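Local structure of core protein VP7 (Bluetongue virus, 1BVP) at residues 166-172 / 230-235. The protein forms the trimeric capsomers, 260 in all, that assemble on the VP3 scaffold of the virus core, and has host cell surface receptor binding activity. Numbering follows the deposited sequence.
Sequences GARGDVQ and ALHVHN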
loop_
_atom_site.group_PDB
_atom_site.type_symbol
_atom_site.label_atom_id
_atom_site.label_comp_id
_atom_site.label_asym_id
_atom_site.label_seq_id
_atom_site.Cartn_x
_atom_site.Cartn_y
_atom_site.Cartn_z
ATOM N N GLY A 166 6.646 -35.899 -27.465
ATOM C CA GLY A 166 7.685 -36.622 -26.745
ATOM C C GLY A 166 8.893 -35.841 -26.233
ATOM O O GLY A 166 9.735 -36.436 -25.547
ATOM N N ALA A 167 8.977 -34.535 -26.519
ATOM C CA ALA A 167 10.118 -33.694 -26.098
ATOM C C ALA A 167 10.235 -33.355 -24.592
ATOM O O ALA A 167 9.264 -33.437 -23.817
ATOM C CB ALA A 167 10.178 -32.414 -26.942
ATOM N N ARG A 168 11.452 -33.014 -24.184
ATOM C CA ARG A 168 11.763 -32.667 -22.800
ATOM C C ARG A 168 12.970 -31.744 -22.823
ATOM O O ARG A 168 13.817 -31.839 -23.722
ATOM C CB ARG A 168 12.062 -33.916 -21.972
ATOM C CG ARG A 168 12.984 -34.904 -22.658
ATOM C CD ARG A 168 13.482 -35.975 -21.710
ATOM N NE ARG A 168 12.418 -36.491 -20.848
ATOM C CZ ARG A 168 12.591 -36.869 -19.578
ATOM N NH1 ARG A 168 13.792 -36.794 -19.006
ATOM N NH2 ARG A 168 11.558 -37.312 -18.869
ATOM N N GLY A 169 13.004 -30.806 -21.876
ATOM C CA GLY A 169 14.098 -29.850 -21.800
ATOM C C GLY A 169 14.036 -28.952 -20.583
ATOM O O GLY A 169 13.060 -28.949 -19.825
ATOM N N ASP A 170 15.131 -28.241 -20.351
ATOM C CA ASP A 170 15.248 -27.325 -19.222
ATOM C C ASP A 170 14.906 -25.939 -19.742
ATOM O O ASP A 170 15.362 -25.524 -20.806
ATOM C CB ASP A 170 16.665 -27.359 -18.636
ATOM C CG ASP A 170 16.901 -28.559 -17.707
ATOM O OD1 ASP A 170 15.953 -29.367 -17.447
ATOM O OD2 ASP A 170 18.061 -28.671 -17.220
ATOM N N VAL A 171 14.195 -25.179 -18.934
ATOM C CA VAL A 171 13.732 -23.883 -19.359
ATOM C C VAL A 171 14.241 -22.676 -18.533
ATOM O O VAL A 171 14.117 -21.522 -18.958
ATOM C CB VAL A 171 12.203 -24.008 -19.424
ATOM C CG1 VAL A 171 11.531 -22.758 -19.077
ATOM C CG2 VAL A 171 11.816 -24.465 -20.781
ATOM N N GLN A 172 14.940 -22.944 -17.435
ATOM C CA GLN A 172 15.428 -21.880 -16.562
ATOM C C GLN A 172 16.221 -20.706 -17.115
ATOM O O GLN A 172 16.084 -19.611 -16.602
ATOM C CB GLN A 172 16.241 -22.458 -15.436
ATOM C CG GLN A 172 17.466 -23.167 -15.931
ATOM C CD GLN A 172 17.290 -24.657 -15.941
ATOM O OE1 GLN A 172 16.160 -25.179 -15.943
ATOM N NE2 GLN A 172 18.405 -25.362 -15.878
ATOM N N ALA A 230 16.690 -26.608 -11.609
ATOM C CA ALA A 230 16.223 -26.841 -12.977
ATOM C C ALA A 230 14.709 -26.863 -13.132
ATOM O O ALA A 230 13.975 -27.523 -12.372
ATOM C CB ALA A 230 16.827 -28.099 -13.523
ATOM N N LEU A 231 14.263 -26.124 -14.137
ATOM C CA LEU A 231 12.852 -25.988 -14.474
ATOM C C LEU A 231 12.702 -26.860 -15.710
ATOM O O LEU A 231 13.030 -26.444 -16.832
ATOM C CB LEU A 231 12.590 -24.531 -14.813
ATOM C CG LEU A 231 11.163 -24.084 -14.683
ATOM C CD1 LEU A 231 10.636 -24.568 -13.373
ATOM C CD2 LEU A 231 11.184 -22.590 -14.715
ATOM N N HIS A 232 12.203 -28.066 -15.488
ATOM C CA HIS A 232 12.104 -29.066 -16.528
ATOM C C HIS A 232 10.710 -29.377 -17.071
ATOM O O HIS A 232 9.835 -29.871 -16.349
ATOM C CB HIS A 232 12.758 -30.324 -15.976
ATOM C CG HIS A 232 12.997 -31.390 -16.997
ATOM N ND1 HIS A 232 14.019 -31.320 -17.924
ATOM C CD2 HIS A 232 12.368 -32.573 -17.215
ATOM C CE1 HIS A 232 14.012 -32.414 -18.664
ATOM N NE2 HIS A 232 13.021 -33.190 -18.255
ATOM N N VAL A 233 10.510 -29.116 -18.359
ATOM C CA VAL A 233 9.224 -29.405 -18.989
ATOM C C VAL A 233 9.323 -30.707 -19.800
ATOM O O VAL A 233 10.327 -30.967 -20.465
ATOM C CB VAL A 233 8.762 -28.275 -19.916
ATOM C CG1 VAL A 233 7.256 -28.372 -20.096
ATOM C CG2 VAL A 233 9.162 -26.907 -19.353
ATOM N N HIS A 234 8.296 -31.541 -19.703
ATOM C CA HIS A 234 8.257 -32.814 -20.405
ATOM C C HIS A 234 6.883 -33.070 -21.045
ATOM O O HIS A 234 5.842 -33.012 -20.367
ATOM C CB HIS A 234 8.596 -33.947 -19.425
ATOM C CG HIS A 234 8.504 -35.324 -20.011
ATOM N ND1 HIS A 234 8.899 -35.619 -21.302
ATOM C CD2 HIS A 234 8.057 -36.490 -19.478
ATOM C CE1 HIS A 234 8.698 -36.907 -21.541
ATOM N NE2 HIS A 234 8.188 -37.456 -20.452
ATOM N N ASN A 235 6.895 -33.306 -22.362
ATOM C CA ASN A 235 5.690 -33.625 -23.139
ATOM C C ASN A 235 5.721 -35.116 -23.491
ATOM O O ASN A 235 6.347 -35.503 -24.465
ATOM C CB ASN A 235 5.678 -32.834 -24.439
ATOM C CG ASN A 235 4.458 -33.130 -25.276
ATOM O OD1 ASN A 235 3.498 -33.728 -24.780
ATOM N ND2 ASN A 235 4.482 -32.720 -26.549
#
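Gly169 and Val233 form the central hydrogen-bonded pair of two antiparallel strands, with Gly169 N bonded to Val233 O at 3.0 Å and Val233 N returning a bond to Gly169 O. Further bonds run from Asn235 N to Ala167 O and from Val171 N to Leu231 O, so the pairing continues past the short strand 168-170. At the Gln172 end a side chain replaces the backbone: Leu231 N donates to Gln172 OE1 at 2.8 Å, approaching from above the amide carbonyl plane. The bend of the glutamine chain at chi2 (-102°) brings that oxygen back to the neighbouring strand.

Polar side chains share one face. His232 ND1 gives its hydrogen to Asp170 OD1 at 2.8 Å, with the oxygen close to the ring plane and the carboxylate turned 85° to the ring; the carboxylate would tend to favour a protonated imidazole, an effect the nearby positive Arg168 guanidinium would oppose. That guanidinium, which is poorly ordered, approaches both histidines, whose rings lie in directions roughly at right angles from it. Its NH2 stands 3.6 Å above the centre of the His234 ring, while His232 NE2 lies over one guanidinium face. His234 ND1 also makes a weak bond to Ala167 O.

The other face is apolar and suits branched aliphatic residues: Val171 CG2 meets Val233 CG2 at 3.9 Å, and both valines also pack on strand 158-163. Gly169 adds no side chain beside Val233. Strand 168-170 thus edges a four-stranded antiparallel sheet, next to 231-234, whose apolar face packs against a second antiparallel sheet, as in the beta sandwich of the VP7 upper domain.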